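Local coordinates for protein thiol-activated cytolysin (Desulfobulbus propionicus, PDB 6NAL) that probably punches large oligomeric pores in target membranes, as a bacterial toxin of the thiol-activated, cholesterol-dependent cytolysin family, at residues L161-D166 with V188-F193; I167-Q172 with V292-S297; R192-F197 with P333-T338. One frame throughout, in Å; residues are numbered along the deposited sequence.

How the interactions relate
All three contacts gather on one antiparallel sheet, their centres 11 to 12 Å apart. Interactions 1 and 2 place two consecutive helices, 156-163 and 167-174, on neighbouring parts of this sheet, and they touch where C165 SG packs against L170 CD2 at 4.0 Å. Interaction 3 begins on strand 187-202 where interaction 1 ends, the two sharing R192 and F193; they are also tied by a probable hydrogen bond of 3.3 Å from N335 ND2 to G164 O. Interactions 2 and 3 come within about 4 Å at their nearest atoms without touching. Together the three contacts join helices and strands in one compact region.

Interaction 1: L161-D166 with V188-F193; sequences LKFGCD and VYLIRF
The phenyl ring of F163, the last helical residue of helix 156-163, lies against strand 187-202 between the side chains of L190 and R192. L190 covers a face of the ring with one branch: its CD2 stands 3.8 Å from the ring centroid, only 7° off the normal, a CH-pi contact centred on the ring. The far end of the phenyl reaches the strand itself, with F163 CZ 3.9 Å from L190 CB and 3.4 Å from L190 O.

R192 meets the same ring at its edge. Its CB sits near the ring plane, 3.9 Å from F163 CD2, and from there the two side chains lie alongside each other, pointing opposite ways. The arginine chain is extended except for a bend at chi3 (52°), which brings the guanidinium to the end of the helix, with F163 CA over one face, toward its rim. The guanidinium and phenyl planes are nearly perpendicular, 85° apart, so the two flat groups do not stack. R192 CZ lies 3.4 Å from F163 O. The still shorter approach of NH1 to this oxygen has poor geometry and is doubtful as modelled. A weak hydrogen bond links NH1 to Q243 OE1 on strand 232-250.

Just beyond the ring the chain turns away through G164, with positive phi, and C165 packs on F245, while V153 closes in on both F163 and L190. The helix, part of the connection between strands 147-152 and 187-202, thus docks its end on the sheet by one aromatic residue. In cytolysins of this family the helices so placed form the first bundle that refolds into a transmembrane hairpin, a role these helices probably share.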
loop_
_atom_site.group_PDB
_atom_site.type_symbol
_atom_site.label_atom_id
_atom_site.label_comp_id
_atom_site.label_asym_id
_atom_site.label_seq_id
_atom_site.Cartn_x
_atom_site.Cartn_y
_atom_site.Cartn_z
ATOM N N LEU A 161 -24.704 -6.795 8.310
ATOM C CA LEU A 161 -24.813 -5.442 7.773
ATOM C C LEU A 161 -24.630 -5.366 6.255
ATOM O O LEU A 161 -25.164 -4.468 5.608
ATOM C CB LEU A 161 -23.779 -4.558 8.452
ATOM C CG LEU A 161 -23.970 -3.084 8.207
ATOM C CD1 LEU A 161 -25.365 -2.627 8.637
ATOM C CD2 LEU A 161 -22.878 -2.293 8.971
ATOM N N LYS A 162 -23.813 -6.227 5.678
ATOM C CA LYS A 162 -23.546 -6.147 4.260
ATOM C C LYS A 162 -24.602 -6.887 3.460
ATOM O O LYS A 162 -24.985 -6.432 2.390
ATOM C CB LYS A 162 -22.164 -6.710 3.984
ATOM C CG LYS A 162 -21.061 -5.737 4.355
ATOM C CD LYS A 162 -19.719 -6.175 3.753
ATOM C CE LYS A 162 -18.683 -5.054 3.751
ATOM N NZ LYS A 162 -17.398 -5.590 3.255
ATOM N N PHE A 163 -25.147 -7.959 4.019
ATOM C CA PHE A 163 -26.067 -8.854 3.346
ATOM C C PHE A 163 -27.511 -8.793 3.830
ATOM O O PHE A 163 -28.354 -9.477 3.254
ATOM C CB PHE A 163 -25.549 -10.283 3.521
ATOM C CG PHE A 163 -24.217 -10.493 2.886
ATOM C CD1 PHE A 163 -23.050 -10.297 3.604
ATOM C CD2 PHE A 163 -24.129 -10.856 1.546
ATOM C CE1 PHE A 163 -21.814 -10.471 3.011
ATOM C CE2 PHE A 163 -22.888 -11.043 0.936
ATOM C CZ PHE A 163 -21.725 -10.836 1.665
ATOM N N GLY A 164 -27.822 -8.043 4.877
ATOM C CA GLY A 164 -29.212 -7.910 5.311
ATOM C C GLY A 164 -29.949 -9.217 5.522
ATOM O O GLY A 164 -31.151 -9.307 5.234
ATOM N N CYS A 165 -29.277 -10.221 6.062
ATOM C CA CYS A 165 -29.877 -11.540 6.145
ATOM C C CYS A 165 -30.165 -11.926 7.595
ATOM O O CYS A 165 -29.804 -11.221 8.548
ATOM C CB CYS A 165 -28.960 -12.572 5.480
ATOM S SG CYS A 165 -27.373 -12.739 6.337
ATOM N N ASP A 166 -30.832 -13.079 7.730
ATOM C CA ASP A 166 -31.250 -13.619 9.020
ATOM C C ASP A 166 -30.112 -14.502 9.514
ATOM O O ASP A 166 -30.006 -15.656 9.114
ATOM C CB ASP A 166 -32.557 -14.400 8.887
ATOM C CG ASP A 166 -32.920 -15.181 10.166
ATOM O OD1 ASP A 166 -33.587 -16.227 9.981
ATOM O OD2 ASP A 166 -32.562 -14.753 11.318
ATOM N N VAL A 188 -13.130 -16.423 5.374
ATOM C CA VAL A 188 -14.452 -16.686 4.799
ATOM C C VAL A 188 -14.808 -15.630 3.763
ATOM O O VAL A 188 -14.753 -14.431 4.031
ATOM C CB VAL A 188 -15.554 -16.740 5.878
ATOM C CG1 VAL A 188 -16.911 -17.021 5.275
ATOM C CG2 VAL A 188 -15.235 -17.758 6.975
ATOM N N TYR A 189 -15.243 -16.072 2.607
ATOM C CA TYR A 189 -15.791 -15.186 1.605
ATOM C C TYR A 189 -17.242 -15.563 1.278
ATOM O O TYR A 189 -17.568 -16.735 1.085
ATOM C CB TYR A 189 -14.896 -15.268 0.371
ATOM C CG TYR A 189 -15.162 -14.219 -0.649
ATOM C CD1 TYR A 189 -14.604 -12.978 -0.551
ATOM C CD2 TYR A 189 -15.985 -14.463 -1.691
ATOM C CE1 TYR A 189 -14.855 -11.990 -1.479
ATOM C CE2 TYR A 189 -16.235 -13.477 -2.659
ATOM C CZ TYR A 189 -15.671 -12.238 -2.532
ATOM O OH TYR A 189 -15.923 -11.255 -3.459
ATOM N N LEU A 190 -18.091 -14.564 1.124
ATOM C CA LEU A 190 -19.515 -14.829 0.944
ATOM C C LEU A 190 -20.102 -14.112 -0.254
ATOM O O LEU A 190 -19.945 -12.901 -0.407
ATOM C CB LEU A 190 -20.302 -14.432 2.174
ATOM C CG LEU A 190 -21.656 -15.130 2.308
ATOM C CD1 LEU A 190 -21.450 -16.539 2.769
ATOM C CD2 LEU A 190 -22.496 -14.331 3.316
ATOM N N ILE A 191 -20.817 -14.862 -1.078
ATOM C CA ILE A 191 -21.547 -14.331 -2.216
ATOM C C ILE A 191 -23.031 -14.569 -1.991
ATOM O O ILE A 191 -23.439 -15.648 -1.549
ATOM C CB ILE A 191 -21.072 -15.018 -3.516
ATOM C CG1 ILE A 191 -19.596 -14.706 -3.779
ATOM C CG2 ILE A 191 -21.907 -14.608 -4.734
ATOM C CD1 ILE A 191 -19.019 -15.510 -4.905
ATOM N N ARG A 192 -23.838 -13.585 -2.368
ATOM C CA ARG A 192 -25.272 -13.720 -2.358
ATOM C C ARG A 192 -25.873 -13.296 -3.678
ATOM O O ARG A 192 -25.635 -12.182 -4.124
ATOM C CB ARG A 192 -25.890 -12.871 -1.272
ATOM C CG ARG A 192 -27.312 -13.197 -1.081
ATOM C CD ARG A 192 -28.042 -12.199 -0.238
ATOM N NE ARG A 192 -27.847 -10.842 -0.710
ATOM C CZ ARG A 192 -28.341 -9.781 -0.099
ATOM N NH1 ARG A 192 -29.076 -9.969 0.995
ATOM N NH2 ARG A 192 -28.100 -8.560 -0.573
ATOM N N PHE A 193 -26.708 -14.161 -4.247
ATOM C CA PHE A 193 -27.583 -13.830 -5.371
ATOM C C PHE A 193 -28.995 -13.630 -4.847
ATOM O O PHE A 193 -29.524 -14.516 -4.178
ATOM C CB PHE A 193 -27.595 -14.949 -6.412
ATOM C CG PHE A 193 -26.256 -15.189 -7.075
ATOM C CD1 PHE A 193 -25.310 -15.965 -6.469
ATOM C CD2 PHE A 193 -25.987 -14.650 -8.303
ATOM C CE1 PHE A 193 -24.102 -16.202 -7.042
ATOM C CE2 PHE A 193 -24.788 -14.876 -8.901
ATOM C CZ PHE A 193 -23.821 -15.660 -8.261
#

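Interaction 2: I167-Q172 with V292-S297; sequences ISYLKQ and VVHGGS
Y169 lays the hydroxyl end of its ring over the imidazole of H294. Its CZ is 3.8 Å above one face of the histidine, offset toward the rim, and OH comes 3.3 Å from H294 CD2. With centroids 4.5 Å apart and planes inclined by 32°, the rings overlap obliquely, as neither a true stack nor an edge-to-face pair. Y169 CG is anti to the backbone N (chi1 -178°), which carries the ring from the helix across to the strand. Its hydroxyl makes a weak hydrogen bond with E298 OE1, just past the second segment.

Beside this pair the contact is apolar. V292 uses both methyls: CG2 meets Y169 CE2 at 4.2 Å, while CG1 meets L170 CD1 at 4.1 Å. L170 and V292 are both buried, and the aromatic pair lies at the more exposed end of this apolar packing.

The axes of helix 167-172 and strand 292-294 approach to 10.6 Å, their directions 135° apart. F245 of strand 232-250 packs on both L170 and V292, L159 of helix 156-163 covers L170 as well, and K173 and L174 continue the helix over V292, so helix 167-174 lies on the sheet next to helix 156-163, which it follows in the chain.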
loop_
_atom_site.group_PDB
_atom_site.type_symbol
_atom_site.label_atom_id
_atom_site.label_comp_id
_atom_site.label_asym_id
_atom_site.label_seq_id
_atom_site.Cartn_x
_atom_site.Cartn_y
_atom_site.Cartn_z
ATOM N N ILE A 167 -29.249 -13.967 10.374
ATOM C CA ILE A 167 -28.075 -14.725 10.786
ATOM C C ILE A 167 -28.480 -16.081 11.337
ATOM O O ILE A 167 -27.821 -17.100 11.087
ATOM C CB ILE A 167 -27.270 -13.932 11.830
ATOM C CG1 ILE A 167 -25.834 -14.475 11.850
ATOM C CG2 ILE A 167 -27.929 -14.045 13.228
ATOM C CD1 ILE A 167 -24.932 -13.929 10.754
ATOM N N SER A 168 -29.553 -16.104 12.122
ATOM C CA SER A 168 -29.986 -17.332 12.758
ATOM C C SER A 168 -30.191 -18.435 11.727
ATOM O O SER A 168 -29.667 -19.540 11.883
ATOM C CB SER A 168 -31.267 -17.068 13.540
ATOM O OG SER A 168 -32.048 -18.247 13.636
ATOM N N TYR A 169 -30.951 -18.147 10.661
ATOM C CA TYR A 169 -31.148 -19.111 9.574
ATOM C C TYR A 169 -29.815 -19.518 8.945
ATOM O O TYR A 169 -29.517 -20.708 8.762
ATOM C CB TYR A 169 -32.073 -18.496 8.516
ATOM C CG TYR A 169 -32.413 -19.387 7.323
ATOM C CD1 TYR A 169 -33.391 -20.369 7.427
ATOM C CD2 TYR A 169 -31.775 -19.218 6.084
ATOM C CE1 TYR A 169 -33.718 -21.169 6.352
ATOM C CE2 TYR A 169 -32.096 -20.020 4.998
ATOM C CZ TYR A 169 -33.065 -20.993 5.138
ATOM O OH TYR A 169 -33.390 -21.798 4.077
ATOM N N LEU A 170 -28.992 -18.530 8.623
ATOM C CA LEU A 170 -27.772 -18.802 7.886
ATOM C C LEU A 170 -26.764 -19.534 8.747
ATOM O O LEU A 170 -25.904 -20.236 8.213
ATOM C CB LEU A 170 -27.172 -17.502 7.382
ATOM C CG LEU A 170 -26.235 -17.592 6.192
ATOM C CD1 LEU A 170 -27.049 -17.845 4.963
ATOM C CD2 LEU A 170 -25.462 -16.290 6.108
ATOM N N LYS A 171 -26.833 -19.365 10.074
ATOM C CA LYS A 171 -25.949 -20.120 10.957
ATOM C C LYS A 171 -26.332 -21.591 10.964
ATOM O O LYS A 171 -25.445 -22.467 10.927
ATOM C CB LYS A 171 -25.952 -19.502 12.369
ATOM C CG LYS A 171 -24.887 -18.344 12.440
ATOM C CD LYS A 171 -24.400 -18.113 13.881
ATOM C CE LYS A 171 -25.554 -17.781 14.812
ATOM N NZ LYS A 171 -25.133 -17.720 16.248
ATOM N N GLN A 172 -27.643 -21.878 11.045
ATOM C CA GLN A 172 -28.116 -23.249 10.914
ATOM C C GLN A 172 -27.583 -23.890 9.638
ATOM O O GLN A 172 -26.887 -24.912 9.680
ATOM C CB GLN A 172 -29.654 -23.327 10.930
ATOM C CG GLN A 172 -30.187 -24.771 10.977
ATOM C CD GLN A 172 -31.341 -25.046 9.992
ATOM O OE1 GLN A 172 -31.997 -24.114 9.502
ATOM N NE2 GLN A 172 -31.594 -26.337 9.709
ATOM N N VAL A 292 -26.546 -22.522 0.140
ATOM C CA VAL A 292 -27.898 -22.617 0.622
ATOM C C VAL A 292 -28.794 -21.863 -0.345
ATOM O O VAL A 292 -28.484 -20.744 -0.775
ATOM C CB VAL A 292 -28.036 -22.090 2.066
ATOM C CG1 VAL A 292 -27.534 -20.735 2.143
ATOM C CG2 VAL A 292 -29.468 -22.099 2.512
ATOM N N VAL A 293 -29.918 -22.485 -0.669
ATOM C CA VAL A 293 -30.884 -21.943 -1.598
ATOM C C VAL A 293 -32.225 -21.842 -0.867
ATOM O O VAL A 293 -32.684 -22.818 -0.272
ATOM C CB VAL A 293 -30.987 -22.827 -2.854
ATOM C CG1 VAL A 293 -32.221 -22.386 -3.670
ATOM C CG2 VAL A 293 -29.681 -22.782 -3.702
ATOM N N HIS A 294 -32.870 -20.688 -0.950
ATOM C CA HIS A 294 -34.013 -20.360 -0.094
ATOM C C HIS A 294 -35.038 -19.617 -0.948
ATOM O O HIS A 294 -34.695 -18.621 -1.596
ATOM C CB HIS A 294 -33.507 -19.528 1.100
ATOM C CG HIS A 294 -34.559 -19.156 2.092
ATOM N ND1 HIS A 294 -34.564 -17.941 2.751
ATOM C CD2 HIS A 294 -35.626 -19.838 2.548
ATOM C CE1 HIS A 294 -35.610 -17.885 3.550
ATOM N NE2 HIS A 294 -36.279 -19.018 3.435
ATOM N N GLY A 295 -36.262 -20.138 -1.013
ATOM C CA GLY A 295 -37.297 -19.530 -1.821
ATOM C C GLY A 295 -37.377 -20.161 -3.199
ATOM O O GLY A 295 -36.365 -20.267 -3.897
ATOM N N GLY A 296 -38.573 -20.546 -3.624
ATOM C CA GLY A 296 -38.694 -21.511 -4.725
ATOM C C GLY A 296 -38.342 -22.907 -4.226
ATOM O O GLY A 296 -38.842 -23.352 -3.154
ATOM N N SER A 297 -37.540 -23.639 -4.993
ATOM C CA SER A 297 -36.674 -24.663 -4.415
ATOM C C SER A 297 -36.185 -24.355 -2.999
ATOM O O SER A 297 -36.017 -23.163 -2.645
ATOM C CB SER A 297 -35.464 -24.805 -5.346
ATOM O OG SER A 297 -34.591 -23.697 -5.179
#

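Interaction 3: R192-F197 with P333-T338; sequences RFKQIF and PLNYYT
K194 NZ donates a hydrogen bond to N335 OD1, 2.7 Å long, the polar link between these two strands. The donor approaches obliquely, with a C=O...N angle of 134° and a tilt of 23° from the carbonyl plane. The lysine chain leaves anti to its own backbone N and bends at chi3 and chi4, which turns NZ onto the amide oxygen. Behind the ammonium group it runs beside L334, the two pointing opposite ways, with K194 CE 4.2 Å from L334 CD1. That same methyl rests 3.9 Å from Q195 O, so the leucine packs against both the lysine's aliphatic part and the backbone of the next residue.

A second shell sets these groups. N335 ND2 is hydrogen-bonded to G164 O, which fixes the rotation of the amide and leaves its oxygen facing the lysine. On the other strand, K194 CD lies 4.1 Å over the middle of the R192 guanidinium, and Q243 of strand 232-250 touches both K194 and L334. The CB of Q195 is directed away, and its amide is hydrogen-bonded to N145 N and P143 O. The strand segments cross almost at right angles (85°), so side chains, not main-chain pairing, join them.

K194 is buried and its partner here is a neutral amide. R192 NH1 is modelled close by, though its placement is doubtful; such a neighbour may ease loss of the lysine proton, whereas the amide oxygen may partly stabilise the charged form.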
loop_
_atom_site.group_PDB
_atom_site.type_symbol
_atom_site.label_atom_id
_atom_site.label_comp_id
_atom_site.label_asym_id
_atom_site.label_seq_id
_atom_site.Cartn_x
_atom_site.Cartn_y
_atom_site.Cartn_z
ATOM N N ARG A 192 -23.838 -13.585 -2.368
ATOM C CA ARG A 192 -25.272 -13.720 -2.358
ATOM C C ARG A 192 -25.873 -13.296 -3.678
ATOM O O ARG A 192 -25.635 -12.182 -4.124
ATOM C CB ARG A 192 -25.890 -12.871 -1.272
ATOM C CG ARG A 192 -27.312 -13.197 -1.081
ATOM C CD ARG A 192 -28.042 -12.199 -0.238
ATOM N NE ARG A 192 -27.847 -10.842 -0.710
ATOM C CZ ARG A 192 -28.341 -9.781 -0.099
ATOM N NH1 ARG A 192 -29.076 -9.969 0.995
ATOM N NH2 ARG A 192 -28.100 -8.560 -0.573
ATOM N N PHE A 193 -26.708 -14.161 -4.247
ATOM C CA PHE A 193 -27.583 -13.830 -5.371
ATOM C C PHE A 193 -28.995 -13.630 -4.847
ATOM O O PHE A 193 -29.524 -14.516 -4.178
ATOM C CB PHE A 193 -27.595 -14.949 -6.412
ATOM C CG PHE A 193 -26.256 -15.189 -7.075
ATOM C CD1 PHE A 193 -25.310 -15.965 -6.469
ATOM C CD2 PHE A 193 -25.987 -14.650 -8.303
ATOM C CE1 PHE A 193 -24.102 -16.202 -7.042
ATOM C CE2 PHE A 193 -24.788 -14.876 -8.901
ATOM C CZ PHE A 193 -23.821 -15.660 -8.261
ATOM N N LYS A 194 -29.611 -12.479 -5.132
ATOM C CA LYS A 194 -30.922 -12.205 -4.575
ATOM C C LYS A 194 -31.913 -11.751 -5.628
ATOM O O LYS A 194 -31.663 -10.779 -6.340
ATOM C CB LYS A 194 -30.833 -11.134 -3.490
ATOM C CG LYS A 194 -32.185 -10.826 -2.737
ATOM C CD LYS A 194 -32.092 -9.455 -2.001
ATOM C CE LYS A 194 -32.772 -9.585 -0.670
ATOM N NZ LYS A 194 -32.067 -8.843 0.468
ATOM N N GLN A 195 -33.079 -12.393 -5.665
ATOM C CA GLN A 195 -34.110 -11.995 -6.615
ATOM C C GLN A 195 -35.441 -11.797 -5.918
ATOM O O GLN A 195 -35.927 -12.703 -5.243
ATOM C CB GLN A 195 -34.277 -13.024 -7.737
ATOM C CG GLN A 195 -35.248 -12.545 -8.791
ATOM C CD GLN A 195 -35.338 -13.487 -9.992
ATOM O OE1 GLN A 195 -34.687 -14.532 -10.015
ATOM N NE2 GLN A 195 -36.191 -13.140 -10.963
ATOM N N ILE A 196 -36.055 -10.636 -6.137
ATOM C CA ILE A 196 -37.376 -10.313 -5.611
ATOM C C ILE A 196 -38.429 -10.644 -6.663
ATOM O O ILE A 196 -38.442 -10.039 -7.744
ATOM C CB ILE A 196 -37.463 -8.831 -5.215
ATOM C CG1 ILE A 196 -36.357 -8.464 -4.211
ATOM C CG2 ILE A 196 -38.822 -8.493 -4.675
ATOM C CD1 ILE A 196 -36.312 -6.943 -3.885
ATOM N N PHE A 197 -39.371 -11.543 -6.326
ATOM C CA PHE A 197 -40.419 -11.886 -7.289
ATOM C C PHE A 197 -41.562 -10.892 -7.201
ATOM O O PHE A 197 -41.968 -10.322 -8.214
ATOM C CB PHE A 197 -40.950 -13.318 -7.084
ATOM C CG PHE A 197 -39.924 -14.392 -7.320
ATOM C CD1 PHE A 197 -38.913 -14.222 -8.243
ATOM C CD2 PHE A 197 -39.972 -15.569 -6.624
ATOM C CE1 PHE A 197 -37.966 -15.211 -8.451
ATOM C CE2 PHE A 197 -39.027 -16.560 -6.822
ATOM C CZ PHE A 197 -38.009 -16.370 -7.728
ATOM N N PRO A 333 -40.299 -15.051 2.104
ATOM C CA PRO A 333 -40.151 -13.666 2.542
ATOM C C PRO A 333 -38.677 -13.374 2.748
ATOM O O PRO A 333 -37.929 -14.215 3.248
ATOM C CB PRO A 333 -40.938 -13.604 3.863
ATOM C CG PRO A 333 -41.114 -15.017 4.305
ATOM C CD PRO A 333 -41.154 -15.832 3.027
ATOM N N LEU A 334 -38.266 -12.181 2.347
ATOM C CA LEU A 334 -36.853 -11.825 2.339
ATOM C C LEU A 334 -36.617 -10.653 3.262
ATOM O O LEU A 334 -35.923 -10.798 4.263
ATOM C CB LEU A 334 -36.369 -11.471 0.936
ATOM C CG LEU A 334 -36.410 -12.627 -0.036
ATOM C CD1 LEU A 334 -35.873 -12.282 -1.401
ATOM C CD2 LEU A 334 -35.654 -13.834 0.549
ATOM N N ASN A 335 -37.215 -9.513 2.970
ATOM C CA ASN A 335 -37.008 -8.342 3.801
ATOM C C ASN A 335 -38.349 -7.679 4.072
ATOM O O ASN A 335 -39.297 -7.830 3.300
ATOM C CB ASN A 335 -36.029 -7.381 3.133
ATOM C CG ASN A 335 -34.635 -7.999 2.936
ATOM O OD1 ASN A 335 -34.337 -8.581 1.880
ATOM N ND2 ASN A 335 -33.789 -7.871 3.938
ATOM N N TYR A 336 -38.427 -6.973 5.189
ATOM C CA TYR A 336 -39.619 -6.224 5.540
ATOM C C TYR A 336 -39.155 -4.857 6.020
ATOM O O TYR A 336 -38.012 -4.667 6.446
ATOM C CB TYR A 336 -40.553 -6.995 6.554
ATOM C CG TYR A 336 -40.090 -7.096 7.977
ATOM C CD1 TYR A 336 -39.083 -7.961 8.329
ATOM C CD2 TYR A 336 -40.664 -6.319 8.975
ATOM C CE1 TYR A 336 -38.592 -8.018 9.631
ATOM C CE2 TYR A 336 -40.215 -6.404 10.296
ATOM C CZ TYR A 336 -39.183 -7.257 10.608
ATOM O OH TYR A 336 -38.731 -7.336 11.898
ATOM N N TYR A 337 -40.061 -3.899 5.879
ATOM C CA TYR A 337 -39.844 -2.494 6.168
ATOM C C TYR A 337 -40.944 -2.042 7.105
ATOM O O TYR A 337 -42.130 -2.339 6.875
ATOM C CB TYR A 337 -39.842 -1.658 4.884
ATOM C CG TYR A 337 -38.772 -2.179 3.937
ATOM C CD1 TYR A 337 -39.055 -3.222 3.047
ATOM C CD2 TYR A 337 -37.462 -1.684 3.980
ATOM C CE1 TYR A 337 -38.092 -3.724 2.210
ATOM C CE2 TYR A 337 -36.484 -2.190 3.137
ATOM C CZ TYR A 337 -36.809 -3.212 2.251
ATOM O OH TYR A 337 -35.849 -3.739 1.411
ATOM N N THR A 338 -40.521 -1.391 8.193
ATOM C CA THR A 338 -41.397 -0.901 9.242
ATOM C C THR A 338 -41.426 0.612 9.186
ATOM O O THR A 338 -40.425 1.260 8.873
ATOM C CB THR A 338 -40.945 -1.291 10.670
ATOM O OG1 THR A 338 -39.534 -1.066 10.854
ATOM C CG2 THR A 338 -41.248 -2.715 10.914
#